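Local coordinates for type II 3-hydroxyacyl-CoA dehydrogenase (Thermus thermophilus, PDB 1UAY), which probably oxidises 3-hydroxyacyl-CoA to 3-ketoacyl-CoA in fatty acid beta-oxidation, as a short-chain dehydrogenase with a Rossmann fold that would use a nicotinamide dinucleotide, at residues G104-N107 and V108-A112; W114-R117 and E118-P121. One frame throughout, in Å; residues are numbered along the deposited sequence.

Contact 1. Residues G104-N107 and V108-A112; sequences GTFN and VLRLA
The amide of N107 and the guanidinium of R110 meet one helical turn apart, their planes only 12° from each other. N107 OD1 takes two hydrogen bonds from the side-on edge of the arginine: R110 NE and R110 NH2 each lie 2.9 Å from OD1. Both bonds are bent, as expected when two donors share one oxygen, and both keep OD1 close to the guanidinium plane, which fixes the rotation of that group. R110 reaches back because its CG stands between the backbone N and the carbonyl carbon (chi1 76°), with the chain extended from there to NE. R110 CD passes 3.8 Å from F106 CE2, while L111 CD2 sits 3.9 Å above one guanidinium face. N107 ND2 is hydrogen-bonded to V48 O. R110 NH2 also makes a salt bridge with E51, and NH1 is hydrogen-bonded to H89 O of the second subunit, where F94 stacks on F106. The backbone runs as regular alpha-helix, and this part of helix 91-116 lies against the central parallel sheet of the Rossmann fold: N107 and L111 pack on helix 51-64, V108 on strand 67-72, L109 on strand 128-133 and F106 on helix 146-166.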
ATOM      1  N   GLY A 104     -15.488 -11.269  14.515  1.00  5.58           N
ATOM      2  CA  GLY A 104     -15.986 -12.545  14.025  1.00  6.43           C
ATOM      3  C   GLY A 104     -14.923 -13.279  13.222  1.00  6.73           C
ATOM      4  O   GLY A 104     -14.740 -14.488  13.368  1.00  6.58           O
ATOM      5  N   THR A 105     -14.218 -12.551  12.362  1.00  7.06           N
ATOM      6  CA  THR A 105     -13.165 -13.145  11.549  1.00  7.25           C
ATOM      7  C   THR A 105     -12.021 -13.640  12.432  1.00  6.79           C
ATOM      8  O   THR A 105     -11.476 -14.719  12.202  1.00  6.65           O
ATOM      9  CB  THR A 105     -12.643 -12.130  10.513  1.00  7.98           C
ATOM     10  OG1 THR A 105     -13.653 -11.922   9.518  1.00 11.97           O
ATOM     11  CG2 THR A 105     -11.379 -12.629   9.846  1.00  7.43           C
ATOM     12  N   PHE A 106     -11.669 -12.861  13.452  1.00  6.59           N
ATOM     13  CA  PHE A 106     -10.599 -13.259  14.361  1.00  6.86           C
ATOM     14  C   PHE A 106     -11.032 -14.484  15.163  1.00  6.75           C
ATOM     15  O   PHE A 106     -10.238 -15.393  15.419  1.00  6.99           O
ATOM     16  CB  PHE A 106     -10.262 -12.127  15.333  1.00  7.22           C
ATOM     17  CG  PHE A 106      -9.166 -12.477  16.300  1.00  7.35           C
ATOM     18  CD1 PHE A 106      -7.849 -12.569  15.864  1.00  9.27           C
ATOM     19  CD2 PHE A 106      -9.450 -12.743  17.637  1.00  8.73           C
ATOM     20  CE1 PHE A 106      -6.829 -12.924  16.745  1.00 11.81           C
ATOM     21  CE2 PHE A 106      -8.434 -13.099  18.526  1.00  9.31           C
ATOM     22  CZ  PHE A 106      -7.122 -13.189  18.076  1.00 10.47           C
ATOM     23  N   ASN A 107     -12.303 -14.501  15.552  1.00  6.84           N
ATOM     24  CA  ASN A 107     -12.851 -15.602  16.332  1.00  7.72           C
ATOM     25  C   ASN A 107     -12.756 -16.901  15.532  1.00  6.76           C
ATOM     26  O   ASN A 107     -12.324 -17.932  16.049  1.00  7.70           O
ATOM     27  CB  ASN A 107     -14.307 -15.283  16.701  1.00  7.29           C
ATOM     28  CG  ASN A 107     -14.810 -16.098  17.874  1.00  9.26           C
ATOM     29  OD1 ASN A 107     -14.043 -16.471  18.762  1.00  9.88           O
ATOM     30  ND2 ASN A 107     -16.112 -16.358  17.894  1.00 11.64           N
ATOM     31  N   VAL A 108     -13.142 -16.850  14.264  1.00  6.28           N
ATOM     32  CA  VAL A 108     -13.080 -18.029  13.413  1.00  7.77           C
ATOM     33  C   VAL A 108     -11.628 -18.463  13.204  1.00  8.31           C
ATOM     34  O   VAL A 108     -11.304 -19.650  13.268  1.00  8.76           O
ATOM     35  CB  VAL A 108     -13.746 -17.744  12.048  1.00  6.93           C
ATOM     36  CG1 VAL A 108     -13.474 -18.880  11.068  1.00  9.54           C
ATOM     37  CG2 VAL A 108     -15.247 -17.558  12.246  1.00  9.63           C
ATOM     38  N   LEU A 109     -10.747 -17.496  12.979  1.00  6.63           N
ATOM     39  CA  LEU A 109      -9.345 -17.807  12.752  1.00  7.57           C
ATOM     40  C   LEU A 109      -8.673 -18.489  13.941  1.00  6.91           C
ATOM     41  O   LEU A 109      -8.024 -19.527  13.781  1.00  7.20           O
ATOM     42  CB  LEU A 109      -8.585 -16.532  12.376  1.00  8.73           C
ATOM     43  CG  LEU A 109      -7.111 -16.704  12.000  1.00 11.81           C
ATOM     44  CD1 LEU A 109      -6.741 -15.693  10.926  1.00 13.77           C
ATOM     45  CD2 LEU A 109      -6.239 -16.550  13.230  1.00 13.47           C
ATOM     46  N   ARG A 110      -8.828 -17.923  15.134  1.00  6.55           N
ATOM     47  CA  ARG A 110      -8.191 -18.498  16.319  1.00  6.45           C
ATOM     48  C   ARG A 110      -8.732 -19.883  16.675  1.00  6.38           C
ATOM     49  O   ARG A 110      -7.967 -20.777  17.046  1.00  6.91           O
ATOM     50  CB  ARG A 110      -8.351 -17.555  17.523  1.00  7.12           C
ATOM     51  CG  ARG A 110      -9.739 -17.569  18.136  1.00  7.59           C
ATOM     52  CD  ARG A 110      -9.966 -16.485  19.190  1.00  7.97           C
ATOM     53  NE  ARG A 110     -11.309 -16.637  19.748  1.00  8.77           N
ATOM     54  CZ  ARG A 110     -11.586 -17.192  20.924  1.00  9.48           C
ATOM     55  NH1 ARG A 110     -10.615 -17.641  21.707  1.00  9.78           N
ATOM     56  NH2 ARG A 110     -12.850 -17.351  21.291  1.00 11.06           N
ATOM     57  N   LEU A 111     -10.044 -20.064  16.551  1.00  6.11           N
ATOM     58  CA  LEU A 111     -10.669 -21.336  16.893  1.00  6.58           C
ATOM     59  C   LEU A 111     -10.388 -22.425  15.868  1.00  6.93           C
ATOM     60  O   LEU A 111     -10.110 -23.572  16.232  1.00  7.47           O
ATOM     61  CB  LEU A 111     -12.178 -21.138  17.080  1.00  6.65           C
ATOM     62  CG  LEU A 111     -12.531 -20.244  18.276  1.00  5.32           C
ATOM     63  CD1 LEU A 111     -14.025 -19.995  18.313  1.00  8.81           C
ATOM     64  CD2 LEU A 111     -12.064 -20.899  19.573  1.00  7.67           C
ATOM     65  N   ALA A 112     -10.444 -22.078  14.587  1.00  6.87           N
ATOM     66  CA  ALA A 112     -10.164 -23.061  13.550  1.00  7.19           C
ATOM     67  C   ALA A 112      -8.686 -23.446  13.606  1.00  6.86           C
ATOM     68  O   ALA A 112      -8.341 -24.626  13.555  1.00  8.09           O
ATOM     69  CB  ALA A 112     -10.514 -22.497  12.173  1.00  7.65           C
TER

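Contact 2. Residues W114-R117 and E118-P121; sequences WAMR and ENPP
M116 O accepts a hydrogen bond from N119 N, 2.9 Å away, closing a type I beta turn over M116-N119 as helix 91-116 gives way to loop. The N-H...O angle is 162°. A water bridges the same exit, donating to A115 O at 2.7 Å and accepting from E118 N at 2.8 Å. Among the side chains, N119 turns its amide back along the turn, bringing ND2 to 3.5 Å from M116 CB; ND2 has its hydrogen bond with R127 O. R117 and E118 lie alongside each other and point the same way. E118 OE2 is over one face of the guanidinium, 4.0 Å from R117 NH2, a long salt bridge in which no N-H is aimed at the oxygen. Within 114-117 R117 also bonds the carbonyl three residues back: NH1 lies 2.8 Å from W114 O, which is in the guanidinium plane, though NH1 stands above the plane of that carbonyl. Meanwhile W114 CZ2 lies 3.3 Å above the guanidinium plane of R117, over its centre. W114 O and the indole thus hold the guanidinium on one side, with E118 OE2 over the opposite face, adding attraction between charges without directional bonding, probably weakened by solvent around the exposed glutamate.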
ATOM      1  N   TRP A 114      -6.578 -23.382  16.124  1.00  6.46           N
ATOM      2  CA  TRP A 114      -6.290 -24.213  17.289  1.00  6.71           C
ATOM      3  C   TRP A 114      -6.735 -25.653  17.028  1.00  7.12           C
ATOM      4  O   TRP A 114      -6.016 -26.602  17.343  1.00  7.75           O
ATOM      5  CB  TRP A 114      -6.992 -23.647  18.534  1.00  7.85           C
ATOM      6  CG  TRP A 114      -6.774 -24.454  19.788  1.00  8.04           C
ATOM      7  CD1 TRP A 114      -7.671 -25.290  20.391  1.00 10.11           C
ATOM      8  CD2 TRP A 114      -5.573 -24.526  20.568  1.00  9.67           C
ATOM      9  NE1 TRP A 114      -7.104 -25.879  21.497  1.00 10.44           N
ATOM     10  CE2 TRP A 114      -5.816 -25.428  21.628  1.00  9.92           C
ATOM     11  CE3 TRP A 114      -4.316 -23.917  20.474  1.00 10.13           C
ATOM     12  CZ2 TRP A 114      -4.845 -25.737  22.591  1.00 11.07           C
ATOM     13  CZ3 TRP A 114      -3.349 -24.226  21.430  1.00 11.89           C
ATOM     14  CH2 TRP A 114      -3.622 -25.128  22.473  1.00 13.46           C
ATOM     15  N   ALA A 115      -7.913 -25.812  16.431  1.00  6.91           N
ATOM     16  CA  ALA A 115      -8.454 -27.137  16.139  1.00  7.49           C
ATOM     17  C   ALA A 115      -7.691 -27.901  15.057  1.00  8.65           C
ATOM     18  O   ALA A 115      -7.681 -29.135  15.054  1.00  9.58           O
ATOM     19  CB  ALA A 115      -9.923 -27.013  15.745  1.00  8.39           C
ATOM     20  N   MET A 116      -7.051 -27.170  14.148  1.00  7.75           N
ATOM     21  CA  MET A 116      -6.307 -27.780  13.045  1.00  8.02           C
ATOM     22  C   MET A 116      -4.826 -27.996  13.345  1.00  7.94           C
ATOM     23  O   MET A 116      -4.129 -28.655  12.574  1.00  7.43           O
ATOM     24  CB  MET A 116      -6.390 -26.895  11.792  1.00  8.84           C
ATOM     25  CG  MET A 116      -7.749 -26.818  11.112  0.50  9.62           C
ATOM     26  SD  MET A 116      -7.639 -26.041   9.473  0.50 11.34           S
ATOM     27  CE  MET A 116      -7.417 -24.324   9.926  0.50 11.11           C
ATOM     28  N   ARG A 117      -4.354 -27.465  14.467  1.00  8.26           N
ATOM     29  CA  ARG A 117      -2.932 -27.526  14.797  1.00  7.83           C
ATOM     30  C   ARG A 117      -2.252 -28.887  14.858  1.00  8.24           C
ATOM     31  O   ARG A 117      -1.032 -28.964  14.713  1.00  8.81           O
ATOM     32  CB  ARG A 117      -2.668 -26.760  16.095  1.00  8.24           C
ATOM     33  CG  ARG A 117      -2.980 -27.527  17.358  1.00  8.41           C
ATOM     34  CD  ARG A 117      -2.810 -26.639  18.578  1.00  8.78           C
ATOM     35  NE  ARG A 117      -2.848 -27.409  19.817  1.00  8.91           N
ATOM     36  CZ  ARG A 117      -3.921 -28.045  20.274  1.00  8.43           C
ATOM     37  NH1 ARG A 117      -5.064 -28.004  19.600  1.00  9.19           N
ATOM     38  NH2 ARG A 117      -3.842 -28.743  21.398  1.00 10.11           N
ATOM     39  N   GLU A 118      -3.018 -29.952  15.074  1.00  7.41           N
ATOM     40  CA  GLU A 118      -2.434 -31.289  15.131  1.00  8.09           C
ATOM     41  C   GLU A 118      -2.781 -32.117  13.895  1.00  8.25           C
ATOM     42  O   GLU A 118      -2.571 -33.329  13.867  1.00  9.79           O
ATOM     43  CB  GLU A 118      -2.892 -32.025  16.395  1.00  9.22           C
ATOM     44  CG  GLU A 118      -2.533 -31.313  17.694  1.00 12.26           C
ATOM     45  CD  GLU A 118      -2.845 -32.148  18.921  1.00 11.84           C
ATOM     46  OE1 GLU A 118      -3.807 -32.937  18.870  1.00 13.82           O
ATOM     47  OE2 GLU A 118      -2.137 -32.008  19.938  1.00 13.72           O
ATOM     48  N   ASN A 119      -3.315 -31.465  12.868  1.00  6.83           N
ATOM     49  CA  ASN A 119      -3.659 -32.159  11.631  1.00  8.01           C
ATOM     50  C   ASN A 119      -2.423 -32.774  10.989  1.00  9.25           C
ATOM     51  O   ASN A 119      -1.355 -32.165  10.978  1.00 10.03           O
ATOM     52  CB  ASN A 119      -4.222 -31.194  10.584  1.00  8.32           C
ATOM     53  CG  ASN A 119      -5.670 -30.828  10.807  1.00  8.57           C
ATOM     54  OD1 ASN A 119      -6.359 -31.384  11.661  1.00  9.54           O
ATOM     55  ND2 ASN A 119      -6.148 -29.882  10.009  1.00  9.32           N
ATOM     56  N   PRO A 120      -2.546 -33.996  10.453  1.00 10.00           N
ATOM     57  CA  PRO A 120      -1.354 -34.555   9.813  1.00 11.01           C
ATOM     58  C   PRO A 120      -1.126 -33.666   8.582  1.00 10.64           C
ATOM     59  O   PRO A 120      -2.060 -33.394   7.826  1.00 11.89           O
ATOM     60  CB  PRO A 120      -1.801 -35.962   9.433  1.00 11.19           C
ATOM     61  CG  PRO A 120      -2.735 -36.315  10.544  1.00 13.15           C
ATOM     62  CD  PRO A 120      -3.550 -35.044  10.710  1.00 11.47           C
ATOM     63  N   PRO A 121       0.106 -33.180   8.378  1.00 11.17           N
ATOM     64  CA  PRO A 121       0.389 -32.320   7.221  1.00 11.59           C
ATOM     65  C   PRO A 121       0.293 -33.053   5.887  1.00 11.66           C
ATOM     66  O   PRO A 121       0.484 -34.268   5.824  1.00 13.93           O
ATOM     67  CB  PRO A 121       1.810 -31.837   7.510  1.00 11.55           C
ATOM     68  CG  PRO A 121       1.904 -31.881   9.007  0.50 12.59           C
ATOM     69  CD  PRO A 121       1.241 -33.191   9.315  0.50 11.76           C
TER
HETATM   70  O   HOH W   1      -5.637 -30.710  15.889  1.00 17.82           O

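Both contacts are local and lie in series, their centres about 15 Å apart, and neither nests in or crosses the other. From strand 67-72 a long loop leads to helix 91-116, which with the loop after it forms the beta-alpha-beta crossover to strand 128-133. Contact 1 spans successive turns of this helix without closing a loop. The same helix continues into contact 2, whose type I turn closes a four-residue loop at the helix's end. The two strands so connected are adjacent and parallel in the sheet. Contact 1 is wholly buried, its N-terminal end near the bound adenosine; contact 2 is partly exposed, farther from the chain's centre. Each also touches the second subunit.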